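Long-range contacts in Crov588 (Cafeteriavirus, PDB 6NYR), which is of unknown function but folds as a circular leucine-rich repeat protein built from FNIP repeats, an architecture that in other leucine-rich repeat proteins often serves protein recognition: residues T496-G501 / T518-G523; Q242-N247 / R260-Q265; Q44-L49 / K67-L72. All blocks are in the same frame, centred on the assembly; numbering follows the deposited sequence.

Interaction 1: T496-G501 / T518-G523; sequences TYLELG and THLIFG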
ATOM      1  N   THR A 496      12.372 -24.541  -4.010  1.00 49.05           N
ATOM      2  CA  THR A 496      13.332 -23.452  -3.902  1.00 45.75           C
ATOM      3  C   THR A 496      13.202 -22.655  -2.614  1.00 42.08           C
ATOM      4  O   THR A 496      14.189 -22.077  -2.163  1.00 42.16           O
ATOM      5  CB  THR A 496      13.184 -22.479  -5.083  1.00 48.66           C
ATOM      6  OG1 THR A 496      11.867 -21.909  -5.076  1.00 48.54           O
ATOM      7  CG2 THR A 496      13.436 -23.187  -6.405  1.00 46.70           C
ATOM      8  N   TYR A 497      12.018 -22.616  -2.006  1.00 44.79           N
ATOM      9  CA  TYR A 497      11.774 -21.787  -0.830  1.00 46.74           C
ATOM     10  C   TYR A 497      11.202 -22.653   0.279  1.00 46.31           C
ATOM     11  O   TYR A 497      10.190 -23.336   0.082  1.00 46.88           O
ATOM     12  CB  TYR A 497      10.821 -20.633  -1.160  1.00 46.08           C
ATOM     13  CG  TYR A 497      10.558 -19.678  -0.014  1.00 48.43           C
ATOM     14  CD1 TYR A 497       9.597 -19.959   0.949  1.00 48.85           C
ATOM     15  CD2 TYR A 497      11.265 -18.489   0.100  1.00 50.76           C
ATOM     16  CE1 TYR A 497       9.350 -19.086   1.992  1.00 50.24           C
ATOM     17  CE2 TYR A 497      11.026 -17.609   1.145  1.00 50.83           C
ATOM     18  CZ  TYR A 497      10.067 -17.910   2.087  1.00 50.68           C
ATOM     19  OH  TYR A 497       9.822 -17.041   3.124  1.00 50.10           O
ATOM     20  N   LEU A 498      11.859 -22.634   1.438  1.00 44.33           N
ATOM     21  CA  LEU A 498      11.404 -23.373   2.609  1.00 42.29           C
ATOM     22  C   LEU A 498      11.502 -22.451   3.813  1.00 41.10           C
ATOM     23  O   LEU A 498      12.604 -22.036   4.187  1.00 44.17           O
ATOM     24  CB  LEU A 498      12.243 -24.632   2.837  1.00 42.55           C
ATOM     25  CG  LEU A 498      11.982 -25.404   4.131  1.00 43.92           C
ATOM     26  CD1 LEU A 498      10.583 -26.006   4.138  1.00 42.36           C
ATOM     27  CD2 LEU A 498      13.040 -26.484   4.352  1.00 42.21           C
ATOM     28  N   GLU A 499      10.363 -22.150   4.424  1.00 41.35           N
ATOM     29  CA  GLU A 499      10.304 -21.314   5.614  1.00 41.04           C
ATOM     30  C   GLU A 499       9.811 -22.163   6.779  1.00 42.69           C
ATOM     31  O   GLU A 499       8.700 -22.704   6.735  1.00 40.93           O
ATOM     32  CB  GLU A 499       9.386 -20.113   5.406  1.00 43.73           C
ATOM     33  CG  GLU A 499       9.371 -19.160   6.600  1.00 46.51           C
ATOM     34  CD  GLU A 499       8.461 -17.965   6.402  1.00 48.86           C
ATOM     35  OE1 GLU A 499       8.213 -17.583   5.238  1.00 50.28           O
ATOM     36  OE2 GLU A 499       7.992 -17.413   7.420  1.00 52.93           O
ATOM     37  N   LEU A 500      10.639 -22.280   7.808  1.00 44.87           N
ATOM     38  CA  LEU A 500      10.302 -22.988   9.031  1.00 42.66           C
ATOM     39  C   LEU A 500       9.743 -21.998  10.042  1.00 43.75           C
ATOM     40  O   LEU A 500      10.082 -20.811  10.026  1.00 48.08           O
ATOM     41  CB  LEU A 500      11.541 -23.689   9.576  1.00 44.14           C
ATOM     42  CG  LEU A 500      12.039 -24.737   8.573  1.00 44.83           C
ATOM     43  CD1 LEU A 500      13.544 -24.926   8.660  1.00 45.83           C
ATOM     44  CD2 LEU A 500      11.319 -26.065   8.780  1.00 46.68           C
ATOM     45  N   GLY A 501       8.873 -22.495  10.919  1.00 42.50           N
ATOM     46  CA  GLY A 501       8.106 -21.652  11.806  1.00 44.29           C
ATOM     47  C   GLY A 501       8.727 -21.477  13.180  1.00 42.87           C
ATOM     48  O   GLY A 501       9.854 -21.891  13.456  1.00 40.35           O
ATOM     49  N   THR A 518      17.063 -22.695  -2.884  1.00 46.89           N
ATOM     50  CA  THR A 518      17.855 -21.474  -2.906  1.00 46.34           C
ATOM     51  C   THR A 518      17.672 -20.629  -1.654  1.00 46.31           C
ATOM     52  O   THR A 518      18.599 -19.914  -1.263  1.00 49.32           O
ATOM     53  CB  THR A 518      17.493 -20.625  -4.136  1.00 46.21           C
ATOM     54  OG1 THR A 518      16.119 -20.229  -4.058  1.00 45.65           O
ATOM     55  CG2 THR A 518      17.733 -21.402  -5.414  1.00 43.14           C
ATOM     56  N   HIS A 519      16.494 -20.680  -1.030  1.00 44.57           N
ATOM     57  CA  HIS A 519      16.157 -19.825   0.104  1.00 44.35           C
ATOM     58  C   HIS A 519      15.775 -20.683   1.303  1.00 41.78           C
ATOM     59  O   HIS A 519      14.887 -21.532   1.202  1.00 43.64           O
ATOM     60  CB  HIS A 519      14.998 -18.881  -0.238  1.00 40.29           C
ATOM     61  CG  HIS A 519      15.358 -17.804  -1.212  1.00 41.51           C
ATOM     62  ND1 HIS A 519      15.666 -18.061  -2.530  1.00 42.53           N
ATOM     63  CD2 HIS A 519      15.452 -16.463  -1.055  1.00 41.04           C
ATOM     64  CE1 HIS A 519      15.939 -16.923  -3.143  1.00 44.42           C
ATOM     65  NE2 HIS A 519      15.815 -15.939  -2.272  1.00 44.66           N
ATOM     66  N   LEU A 520      16.436 -20.454   2.437  1.00 43.50           N
ATOM     67  CA  LEU A 520      16.132 -21.169   3.672  1.00 45.69           C
ATOM     68  C   LEU A 520      15.945 -20.154   4.790  1.00 43.35           C
ATOM     69  O   LEU A 520      16.795 -19.281   4.991  1.00 43.60           O
ATOM     70  CB  LEU A 520      17.238 -22.164   4.026  1.00 45.47           C
ATOM     71  CG  LEU A 520      16.979 -23.027   5.257  1.00 44.91           C
ATOM     72  CD1 LEU A 520      15.657 -23.777   5.134  1.00 44.55           C
ATOM     73  CD2 LEU A 520      18.126 -24.001   5.481  1.00 43.81           C
ATOM     74  N   ILE A 521      14.838 -20.282   5.517  1.00 43.24           N
ATOM     75  CA  ILE A 521      14.467 -19.353   6.576  1.00 39.53           C
ATOM     76  C   ILE A 521      14.201 -20.162   7.835  1.00 41.23           C
ATOM     77  O   ILE A 521      13.274 -20.980   7.860  1.00 43.92           O
ATOM     78  CB  ILE A 521      13.210 -18.533   6.210  1.00 41.28           C
ATOM     79  CG1 ILE A 521      13.394 -17.802   4.879  1.00 43.01           C
ATOM     80  CG2 ILE A 521      12.857 -17.583   7.356  1.00 40.73           C
ATOM     81  CD1 ILE A 521      14.292 -16.600   4.930  1.00 47.79           C
ATOM     82  N   PHE A 522      15.006 -19.946   8.870  1.00 40.15           N
ATOM     83  CA  PHE A 522      14.770 -20.579  10.157  1.00 40.85           C
ATOM     84  C   PHE A 522      13.901 -19.691  11.033  1.00 43.15           C
ATOM     85  O   PHE A 522      14.010 -18.461  11.001  1.00 49.09           O
ATOM     86  CB  PHE A 522      16.090 -20.881  10.863  1.00 42.08           C
ATOM     87  CG  PHE A 522      16.806 -22.079  10.317  1.00 43.63           C
ATOM     88  CD1 PHE A 522      16.313 -23.353  10.538  1.00 44.03           C
ATOM     89  CD2 PHE A 522      17.966 -21.934   9.578  1.00 46.47           C
ATOM     90  CE1 PHE A 522      16.966 -24.460  10.042  1.00 44.63           C
ATOM     91  CE2 PHE A 522      18.624 -23.040   9.072  1.00 45.10           C
ATOM     92  CZ  PHE A 522      18.125 -24.304   9.304  1.00 45.50           C
ATOM     93  N   GLY A 523      13.033 -20.322  11.813  1.00 42.61           N
ATOM     94  CA  GLY A 523      12.164 -19.611  12.721  1.00 45.20           C
ATOM     95  C   GLY A 523      12.835 -19.276  14.043  1.00 47.32           C
ATOM     96  O   GLY A 523      14.029 -19.491  14.259  1.00 42.87           O
TER
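Leu498 and Leu520 lie side by side and point the same way, CD2 of Leu498 meeting CD1 of Leu520 at 3.8 Å. Leu500 and Phe522 repeat the arrangement two residues further on, where CD1 of Leu500 rests 3.7 Å from CD1 of the Phe522 ring. Branched and aromatic hydrocarbon suits this buried side, which Leu476 and Leu542 of the neighbouring strands continue. On the other face the side chains are turned across one another: CD2 of the Tyr497 ring reaches CB of His519, and CG of Glu499 lies 3.9 Å from CG2 of Ile521. Tyr497 has CG anti to its backbone N (chi1 -177°), which sends the ring along the strand toward Glu499; there OH donates to OE1 of the carboxylate at 2.7 Å, on its anti side but 34° out of the carboxylate plane. This is the parallel strand pairing of a leucine-rich repeat solenoid: residues 22 apart in sequence are paired on strands 497-499 and 519-521, axes 5.0 Å apart at closest. Backbone bonds fix the register: Leu498 N to His519 O, Ile521 N to Leu498 O, and Leu500 N to Ile521 O at 2.9 Å. Thr496 O accepts two N-H groups, a nearly straight one from His519 N (161°) and a more bent one from Thr518 N. Thr518 OG1 shares a hydrogen bond with His519 ND1 at 2.7 Å, in the imidazole plane.

Interaction 2: Q242-N247 / R260-Q265; sequences QQITEN and RNFNQQ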
ATOM      1  N   GLN A 242     -32.456  11.469   0.433  1.00 50.01           N
ATOM      2  CA  GLN A 242     -33.671  11.948  -0.210  1.00 54.59           C
ATOM      3  C   GLN A 242     -34.079  10.986  -1.315  1.00 55.13           C
ATOM      4  O   GLN A 242     -33.235  10.315  -1.916  1.00 56.97           O
ATOM      5  CB  GLN A 242     -33.484  13.349  -0.811  1.00 56.44           C
ATOM      6  CG  GLN A 242     -33.181  14.415   0.214  1.00 55.82           C
ATOM      7  CD  GLN A 242     -34.333  14.630   1.170  1.00 52.29           C
ATOM      8  OE1 GLN A 242     -35.492  14.713   0.755  1.00 55.68           O
ATOM      9  NE2 GLN A 242     -34.025  14.697   2.459  1.00 51.08           N
ATOM     10  N   GLN A 243     -35.381  10.919  -1.583  1.00 57.22           N
ATOM     11  CA  GLN A 243     -35.861  10.072  -2.664  1.00 62.06           C
ATOM     12  C   GLN A 243     -35.422  10.594  -4.026  1.00 60.34           C
ATOM     13  O   GLN A 243     -35.429  11.801  -4.287  1.00 60.28           O
ATOM     14  CB  GLN A 243     -37.382   9.933  -2.642  1.00 69.99           C
ATOM     15  CG  GLN A 243     -37.853   8.751  -1.828  1.00 75.10           C
ATOM     16  CD  GLN A 243     -39.196   8.223  -2.304  1.00 77.13           C
ATOM     17  OE1 GLN A 243     -39.844   8.824  -3.164  1.00 77.15           O
ATOM     18  NE2 GLN A 243     -39.590   7.063  -1.791  1.00 76.64           N
ATOM     19  N   ILE A 244     -35.056   9.660  -4.896  1.00 58.64           N
ATOM     20  CA  ILE A 244     -34.668   9.940  -6.271  1.00 57.22           C
ATOM     21  C   ILE A 244     -35.758   9.366  -7.162  1.00 55.11           C
ATOM     22  O   ILE A 244     -35.921   8.143  -7.255  1.00 54.75           O
ATOM     23  CB  ILE A 244     -33.299   9.340  -6.611  1.00 54.59           C
ATOM     24  CG1 ILE A 244     -32.257   9.868  -5.631  1.00 54.82           C
ATOM     25  CG2 ILE A 244     -32.919   9.684  -8.043  1.00 53.29           C
ATOM     26  CD1 ILE A 244     -30.872   9.306  -5.840  1.00 56.58           C
ATOM     27  N   THR A 245     -36.504  10.250  -7.815  1.00 56.86           N
ATOM     28  CA  THR A 245     -37.637   9.850  -8.634  1.00 59.78           C
ATOM     29  C   THR A 245     -37.197   9.712 -10.093  1.00 63.26           C
ATOM     30  O   THR A 245     -36.007   9.715 -10.413  1.00 64.13           O
ATOM     31  CB  THR A 245     -38.771  10.855  -8.467  1.00 59.88           C
ATOM     32  OG1 THR A 245     -38.329  12.148  -8.907  1.00 59.83           O
ATOM     33  CG2 THR A 245     -39.196  10.940  -7.006  1.00 57.63           C
ATOM     34  N   GLU A 246     -38.159   9.550 -10.994  1.00 65.20           N
ATOM     35  CA  GLU A 246     -37.867   9.363 -12.407  1.00 67.63           C
ATOM     36  C   GLU A 246     -37.240  10.613 -13.009  1.00 64.50           C
ATOM     37  O   GLU A 246     -37.569  11.740 -12.628  1.00 62.15           O
ATOM     38  CB  GLU A 246     -39.157   9.009 -13.146  1.00 76.21           C
ATOM     39  CG  GLU A 246     -38.985   8.173 -14.400  1.00 81.83           C
ATOM     40  CD  GLU A 246     -40.311   7.640 -14.925  1.00 85.71           C
ATOM     41  OE1 GLU A 246     -41.248   7.469 -14.115  1.00 86.25           O
ATOM     42  OE2 GLU A 246     -40.415   7.400 -16.146  1.00 86.14           O
ATOM     43  N   ASN A 247     -36.312  10.399 -13.941  1.00 65.81           N
ATOM     44  CA  ASN A 247     -35.798  11.450 -14.813  1.00 70.72           C
ATOM     45  C   ASN A 247     -35.021  12.530 -14.063  1.00 67.84           C
ATOM     46  O   ASN A 247     -34.979  13.682 -14.503  1.00 67.91           O
ATOM     47  CB  ASN A 247     -36.930  12.107 -15.620  1.00 78.34           C
ATOM     48  CG  ASN A 247     -37.458  11.213 -16.728  1.00 84.55           C
ATOM     49  OD1 ASN A 247     -38.521  10.603 -16.599  1.00 86.35           O
ATOM     50  ND2 ASN A 247     -36.719  11.137 -17.828  1.00 85.03           N
ATOM     51  N   ARG A 260     -23.381   7.026   3.708  1.00 43.09           N
ATOM     52  CA  ARG A 260     -23.834   6.205   4.825  1.00 45.69           C
ATOM     53  C   ARG A 260     -25.355   6.119   4.904  1.00 45.62           C
ATOM     54  O   ARG A 260     -25.921   5.021   4.967  1.00 43.57           O
ATOM     55  CB  ARG A 260     -23.261   6.760   6.133  1.00 45.18           C
ATOM     56  CG  ARG A 260     -23.732   6.019   7.377  1.00 47.83           C
ATOM     57  CD  ARG A 260     -22.954   6.447   8.615  1.00 48.79           C
ATOM     58  NE  ARG A 260     -23.387   5.709   9.798  1.00 52.74           N
ATOM     59  CZ  ARG A 260     -24.460   6.020  10.519  1.00 55.11           C
ATOM     60  NH1 ARG A 260     -25.209   7.058  10.182  1.00 53.63           N
ATOM     61  NH2 ARG A 260     -24.781   5.294  11.578  1.00 57.35           N
ATOM     62  N   ASN A 261     -26.036   7.265   4.895  1.00 45.66           N
ATOM     63  CA  ASN A 261     -27.406   7.324   5.382  1.00 44.94           C
ATOM     64  C   ASN A 261     -28.474   7.084   4.320  1.00 45.47           C
ATOM     65  O   ASN A 261     -29.651   6.969   4.679  1.00 47.66           O
ATOM     66  CB  ASN A 261     -27.673   8.692   6.032  1.00 44.67           C
ATOM     67  CG  ASN A 261     -26.940   8.877   7.348  1.00 44.61           C
ATOM     68  OD1 ASN A 261     -26.248   7.971   7.829  1.00 41.86           O
ATOM     69  ND2 ASN A 261     -27.084  10.060   7.937  1.00 43.38           N
ATOM     70  N   PHE A 262     -28.125   7.016   3.040  1.00 45.09           N
ATOM     71  CA  PHE A 262     -29.163   6.831   2.034  1.00 45.84           C
ATOM     72  C   PHE A 262     -29.875   5.500   2.251  1.00 48.64           C
ATOM     73  O   PHE A 262     -29.243   4.440   2.238  1.00 45.53           O
ATOM     74  CB  PHE A 262     -28.594   6.877   0.626  1.00 44.83           C
ATOM     75  CG  PHE A 262     -29.623   6.618  -0.436  1.00 43.60           C
ATOM     76  CD1 PHE A 262     -30.398   7.653  -0.934  1.00 47.80           C
ATOM     77  CD2 PHE A 262     -29.840   5.340  -0.914  1.00 43.89           C
ATOM     78  CE1 PHE A 262     -31.350   7.419  -1.908  1.00 48.05           C
ATOM     79  CE2 PHE A 262     -30.792   5.098  -1.884  1.00 45.83           C
ATOM     80  CZ  PHE A 262     -31.549   6.139  -2.383  1.00 46.67           C
ATOM     81  N   ASN A 263     -31.192   5.550   2.421  1.00 51.63           N
ATOM     82  CA  ASN A 263     -31.987   4.362   2.687  1.00 49.80           C
ATOM     83  C   ASN A 263     -33.401   4.576   2.145  1.00 50.34           C
ATOM     84  O   ASN A 263     -34.402   4.457   2.839  1.00 48.11           O
ATOM     85  CB  ASN A 263     -31.996   4.061   4.184  1.00 48.54           C
ATOM     86  CG  ASN A 263     -32.536   2.677   4.491  1.00 49.85           C
ATOM     87  OD1 ASN A 263     -32.668   1.835   3.597  1.00 47.39           O
ATOM     88  ND2 ASN A 263     -32.845   2.428   5.755  1.00 51.67           N
ATOM     89  N   GLN A 264     -33.492   4.900   0.858  1.00 53.59           N
ATOM     90  CA  GLN A 264     -34.762   5.143   0.192  1.00 54.30           C
ATOM     91  C   GLN A 264     -35.050   4.045  -0.824  1.00 52.66           C
ATOM     92  O   GLN A 264     -34.134   3.425  -1.371  1.00 51.70           O
ATOM     93  CB  GLN A 264     -34.766   6.498  -0.525  1.00 53.80           C
ATOM     94  CG  GLN A 264     -34.610   7.688   0.400  1.00 54.54           C
ATOM     95  CD  GLN A 264     -35.752   7.813   1.390  1.00 53.19           C
ATOM     96  OE1 GLN A 264     -36.923   7.615   1.044  1.00 50.27           O
ATOM     97  NE2 GLN A 264     -35.418   8.135   2.632  1.00 52.54           N
ATOM     98  N   GLN A 265     -36.335   3.794  -1.053  1.00 55.10           N
ATOM     99  CA  GLN A 265     -36.740   2.863  -2.093  1.00 59.44           C
ATOM    100  C   GLN A 265     -36.355   3.413  -3.462  1.00 57.62           C
ATOM    101  O   GLN A 265     -36.458   4.617  -3.716  1.00 58.89           O
ATOM    102  CB  GLN A 265     -38.246   2.626  -2.042  1.00 65.23           C
ATOM    103  CG  GLN A 265     -38.753   1.939  -0.789  1.00 69.63           C
ATOM    104  CD  GLN A 265     -40.266   2.006  -0.677  1.00 73.78           C
ATOM    105  OE1 GLN A 265     -40.940   2.535  -1.565  1.00 75.95           O
ATOM    106  NE2 GLN A 265     -40.808   1.463   0.408  1.00 73.20           N
TER
HETATM  107  O   HOH W   1     -38.797   5.447   0.340  1.00 44.64           O
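Gln264 meets Gln243 and the backbone of Gln242 from CB to OE1. Its CB already lies 4.0 Å from CG of Gln243. The next atom, CG, sits beside the backbone N of Gln264 (chi1 -63°) and packs 3.8 Å from the carbonyl carbon of Gln242. The chain bends at chi2, and CD comes over the CG methylene of Gln243; the two side chains cross at about a right angle, amide planes 69° apart. At the tip, OE1 comes 3.2 Å from CG of Gln243 and takes a hydrogen bond from a water, while NE2 turns to Asn241 OD1 in a weak bond. The same water, 2.8 Å from NE2 of Gln243, accepts from that amide and also from the backbone N of Gln265. Beneath the glutamines Phe262 enters the repeat core, its CE1 edge 3.5 Å from Gln242 O, and the ring stacks with Phe258; CD1 of Ile244 approaches the same CE1. These loops belong to successive turns of the leucine-rich repeat solenoid, following strands 233-235 and 255-257. A flexible amide that both donates and accepts suits such a repeated surface position, and Phe and Ile suit the buried layer below. Because the polar link between the segments passes through water, the join is probably more adaptable than direct amide pairing; the direct touches are methylene and ring contacts.

Interaction 3: Q44-L49 / K67-L72; sequences QEIDHL and KDVNFL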
ATOM      1  N   GLN A  44      14.384  28.969   7.324  1.00 68.38           N
ATOM      2  CA  GLN A  44      15.483  29.868   6.996  1.00 72.21           C
ATOM      3  C   GLN A  44      15.116  30.654   5.742  1.00 70.13           C
ATOM      4  O   GLN A  44      14.267  30.234   4.950  1.00 69.86           O
ATOM      5  CB  GLN A  44      16.792  29.099   6.776  1.00 75.39           C
ATOM      6  CG  GLN A  44      17.249  28.269   7.970  1.00 76.09           C
ATOM      7  CD  GLN A  44      17.637  29.105   9.170  1.00 77.90           C
ATOM      8  OE1 GLN A  44      18.027  30.265   9.034  1.00 78.61           O
ATOM      9  NE2 GLN A  44      17.526  28.518  10.357  1.00 77.27           N
ATOM     10  N   GLU A  45      15.768  31.804   5.566  1.00 68.05           N
ATOM     11  CA  GLU A  45      15.552  32.621   4.379  1.00 70.20           C
ATOM     12  C   GLU A  45      15.779  31.800   3.116  1.00 68.53           C
ATOM     13  O   GLU A  45      16.616  30.893   3.081  1.00 69.83           O
ATOM     14  CB  GLU A  45      16.499  33.825   4.379  1.00 74.06           C
ATOM     15  CG  GLU A  45      16.362  34.756   5.572  1.00 75.33           C
ATOM     16  CD  GLU A  45      15.089  35.577   5.532  1.00 75.00           C
ATOM     17  OE1 GLU A  45      14.598  35.862   4.417  1.00 75.33           O
ATOM     18  OE2 GLU A  45      14.574  35.931   6.613  1.00 74.94           O
ATOM     19  N   ILE A  46      15.009  32.108   2.074  1.00 67.09           N
ATOM     20  CA  ILE A  46      15.190  31.462   0.780  1.00 67.64           C
ATOM     21  C   ILE A  46      15.139  32.485  -0.347  1.00 69.92           C
ATOM     22  O   ILE A  46      15.102  32.122  -1.530  1.00 70.35           O
ATOM     23  CB  ILE A  46      14.135  30.363   0.554  1.00 67.32           C
ATOM     24  CG1 ILE A  46      12.718  30.949   0.563  1.00 64.27           C
ATOM     25  CG2 ILE A  46      14.240  29.284   1.623  1.00 69.24           C
ATOM     26  CD1 ILE A  46      12.038  30.926  -0.787  1.00 62.76           C
ATOM     27  N   ASP A  47      15.161  33.769   0.009  1.00 72.22           N
ATOM     28  CA  ASP A  47      14.987  34.834  -0.971  1.00 76.77           C
ATOM     29  C   ASP A  47      15.983  34.727  -2.122  1.00 80.61           C
ATOM     30  O   ASP A  47      15.611  34.339  -3.234  1.00 85.64           O
ATOM     31  CB  ASP A  47      15.115  36.208  -0.298  1.00 77.66           C
ATOM     32  CG  ASP A  47      13.769  36.812   0.078  1.00 78.06           C
ATOM     33  OD1 ASP A  47      12.765  36.507  -0.601  1.00 76.76           O
ATOM     34  OD2 ASP A  47      13.716  37.602   1.045  1.00 78.56           O
ATOM     35  N   HIS A  48      17.247  35.065  -1.872  1.00 78.61           N
ATOM     36  CA  HIS A  48      18.258  35.113  -2.920  1.00 81.31           C
ATOM     37  C   HIS A  48      19.134  33.869  -2.950  1.00 86.08           C
ATOM     38  O   HIS A  48      20.243  33.911  -3.495  1.00 93.64           O
ATOM     39  CB  HIS A  48      19.130  36.357  -2.760  1.00 78.78           C
ATOM     40  CG  HIS A  48      18.368  37.641  -2.833  1.00 76.79           C
ATOM     41  ND1 HIS A  48      17.835  38.259  -1.724  1.00 75.56           N
ATOM     42  CD2 HIS A  48      18.047  38.422  -3.891  1.00 77.04           C
ATOM     43  CE1 HIS A  48      17.221  39.369  -2.094  1.00 76.61           C
ATOM     44  NE2 HIS A  48      17.335  39.491  -3.404  1.00 76.92           N
ATOM     45  N   LEU A  49      18.654  32.760  -2.392  1.00 82.67           N
ATOM     46  CA  LEU A  49      19.478  31.576  -2.179  1.00 81.08           C
ATOM     47  C   LEU A  49      18.993  30.388  -2.998  1.00 80.26           C
ATOM     48  O   LEU A  49      19.271  29.238  -2.642  1.00 79.80           O
ATOM     49  CB  LEU A  49      19.497  31.223  -0.692  1.00 79.71           C
ATOM     50  CG  LEU A  49      19.743  32.406   0.245  1.00 79.07           C
ATOM     51  CD1 LEU A  49      19.511  32.014   1.695  1.00 77.64           C
ATOM     52  CD2 LEU A  49      21.161  32.937   0.054  1.00 79.13           C
ATOM     53  N   LYS A  67       9.052  32.831   6.914  1.00 66.69           N
ATOM     54  CA  LYS A  67       9.929  33.943   6.586  1.00 67.72           C
ATOM     55  C   LYS A  67       9.281  34.799   5.505  1.00 66.94           C
ATOM     56  O   LYS A  67       8.562  34.289   4.640  1.00 64.54           O
ATOM     57  CB  LYS A  67      11.300  33.455   6.097  1.00 67.28           C
ATOM     58  CG  LYS A  67      12.068  32.610   7.096  1.00 65.93           C
ATOM     59  CD  LYS A  67      12.307  33.358   8.396  1.00 66.89           C
ATOM     60  CE  LYS A  67      13.245  32.586   9.308  1.00 70.02           C
ATOM     61  NZ  LYS A  67      13.321  33.189  10.668  1.00 71.55           N
ATOM     62  N   ASP A  68       9.539  36.106   5.550  1.00 67.19           N
ATOM     63  CA  ASP A  68       9.121  36.970   4.453  1.00 67.92           C
ATOM     64  C   ASP A  68       9.818  36.529   3.173  1.00 69.49           C
ATOM     65  O   ASP A  68      11.023  36.268   3.166  1.00 68.59           O
ATOM     66  CB  ASP A  68       9.433  38.432   4.762  1.00 67.16           C
ATOM     67  CG  ASP A  68       8.595  38.972   5.903  1.00 66.45           C
ATOM     68  OD1 ASP A  68       8.556  38.328   6.973  1.00 66.19           O
ATOM     69  OD2 ASP A  68       7.969  40.041   5.727  1.00 67.13           O
ATOM     70  N   VAL A  69       9.046  36.415   2.097  1.00 71.23           N
ATOM     71  CA  VAL A  69       9.521  35.890   0.823  1.00 71.42           C
ATOM     72  C   VAL A  69       9.080  36.863  -0.260  1.00 68.73           C
ATOM     73  O   VAL A  69       7.886  36.947  -0.572  1.00 67.01           O
ATOM     74  CB  VAL A  69       8.981  34.481   0.548  1.00 72.93           C
ATOM     75  CG1 VAL A  69       9.463  33.974  -0.798  1.00 72.86           C
ATOM     76  CG2 VAL A  69       9.395  33.521   1.664  1.00 72.76           C
ATOM     77  N   ASN A  70      10.032  37.603  -0.828  1.00 71.31           N
ATOM     78  CA  ASN A  70       9.703  38.617  -1.815  1.00 73.64           C
ATOM     79  C   ASN A  70      10.531  38.566  -3.091  1.00 78.24           C
ATOM     80  O   ASN A  70      10.302  39.391  -3.984  1.00 82.35           O
ATOM     81  CB  ASN A  70       9.839  40.019  -1.194  1.00 70.85           C
ATOM     82  CG  ASN A  70       8.702  40.353  -0.254  1.00 68.41           C
ATOM     83  OD1 ASN A  70       7.673  40.881  -0.674  1.00 67.87           O
ATOM     84  ND2 ASN A  70       8.877  40.036   1.025  1.00 67.82           N
ATOM     85  N   PHE A  71      11.483  37.642  -3.211  1.00 77.59           N
ATOM     86  CA  PHE A  71      12.364  37.603  -4.370  1.00 76.56           C
ATOM     87  C   PHE A  71      12.527  36.175  -4.885  1.00 78.63           C
ATOM     88  O   PHE A  71      13.627  35.638  -4.992  1.00 82.75           O
ATOM     89  CB  PHE A  71      13.717  38.229  -4.031  1.00 75.30           C
ATOM     90  CG  PHE A  71      13.658  39.715  -3.842  1.00 74.97           C
ATOM     91  CD1 PHE A  71      13.453  40.546  -4.930  1.00 73.76           C
ATOM     92  CD2 PHE A  71      13.793  40.283  -2.588  1.00 74.24           C
ATOM     93  CE1 PHE A  71      13.386  41.912  -4.774  1.00 71.82           C
ATOM     94  CE2 PHE A  71      13.727  41.655  -2.424  1.00 73.05           C
ATOM     95  CZ  PHE A  71      13.524  42.471  -3.521  1.00 71.50           C
ATOM     96  N   LEU A  72      11.407  35.546  -5.233  1.00 74.77           N
ATOM     97  CA  LEU A  72      11.487  34.241  -5.864  1.00 73.52           C
ATOM     98  C   LEU A  72      12.051  34.370  -7.276  1.00 74.13           C
ATOM     99  O   LEU A  72      11.878  35.391  -7.951  1.00 72.62           O
ATOM    100  CB  LEU A  72      10.111  33.581  -5.952  1.00 74.51           C
ATOM    101  CG  LEU A  72       9.482  32.946  -4.716  1.00 73.95           C
ATOM    102  CD1 LEU A  72      10.455  32.130  -3.918  1.00 70.44           C
ATOM    103  CD2 LEU A  72       8.866  34.072  -3.887  1.00 77.46           C
TER
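The imidazole of His48 has CB of Phe71 over one face, a CH-pi contact in which CB stands 4.2 Å from the ring centroid. The phenyl ring of Phe71 in turn has NE2 of His48 over one face, while CG of Asp47 lies at its edge, near the ring plane. The two side chains run side by side in the same direction, but their planes are inclined by 31°, an oblique pair whose closest atoms are CE1 of His48 and CD2 of Phe71, 3.6 Å apart. The contact joins two consecutive turns of the leucine-rich repeat solenoid near its N-terminal end, in the loops that follow strands 35-37 and 56-58. Flat rings suit this outer surface, where they can cover one another while remaining largely in solvent.

Further in, Ile46 supplies the apolar part: its CD1 meets CD1 of Leu72 at 3.7 Å and CG1 of Val69 at 4.0 Å. CG1 of Ile46 stands between the backbone N and the carbonyl carbon (chi1 61°), which swings the terminal methyl across toward these two branched residues; Leu21 of the preceding turn packs on the same isoleucine. Lys67 bends at chi2, its CG packing on the Gln44 carbonyl carbon at 3.9 Å while the chain crosses Glu45 at about a right angle. Its NZ remains 5.1 Å from OE2 of Glu45, so any attraction there is probably long-range. Asn70 is held at its side chain by OD1 accepting from ND2 of Asn94, and separately its backbone N-H goes to Asp47.

Aspartate suits that place because a short carboxylate can take adjacent amides of a turning chain. Asp47 OD1 receives Asn70 N at 3.0 Å through its syn lone pair, and Phe71 N at 3.1 Å from above the carboxylate plane.

In the fold
Interactions 1, 2 and 3 join adjacent turns at three well-separated places round one circular solenoid, and no two of them touch. Their centres lie 54 to 56 Å apart, and even the nearest atoms of interactions 1 and 2 are about 39 Å from each other. Interaction 3 comes first along the chain, then interaction 2, then interaction 1, which lies across the chain's centre from both. Interaction 1 is the innermost, its centre 25 Å from that of the chain, against 34 Å and 37 Å for the loop contacts. With the function unknown, no active site can be placed; a glycerol, probably from the crystallisation liquor, is bound beside Thr496 in interaction 1.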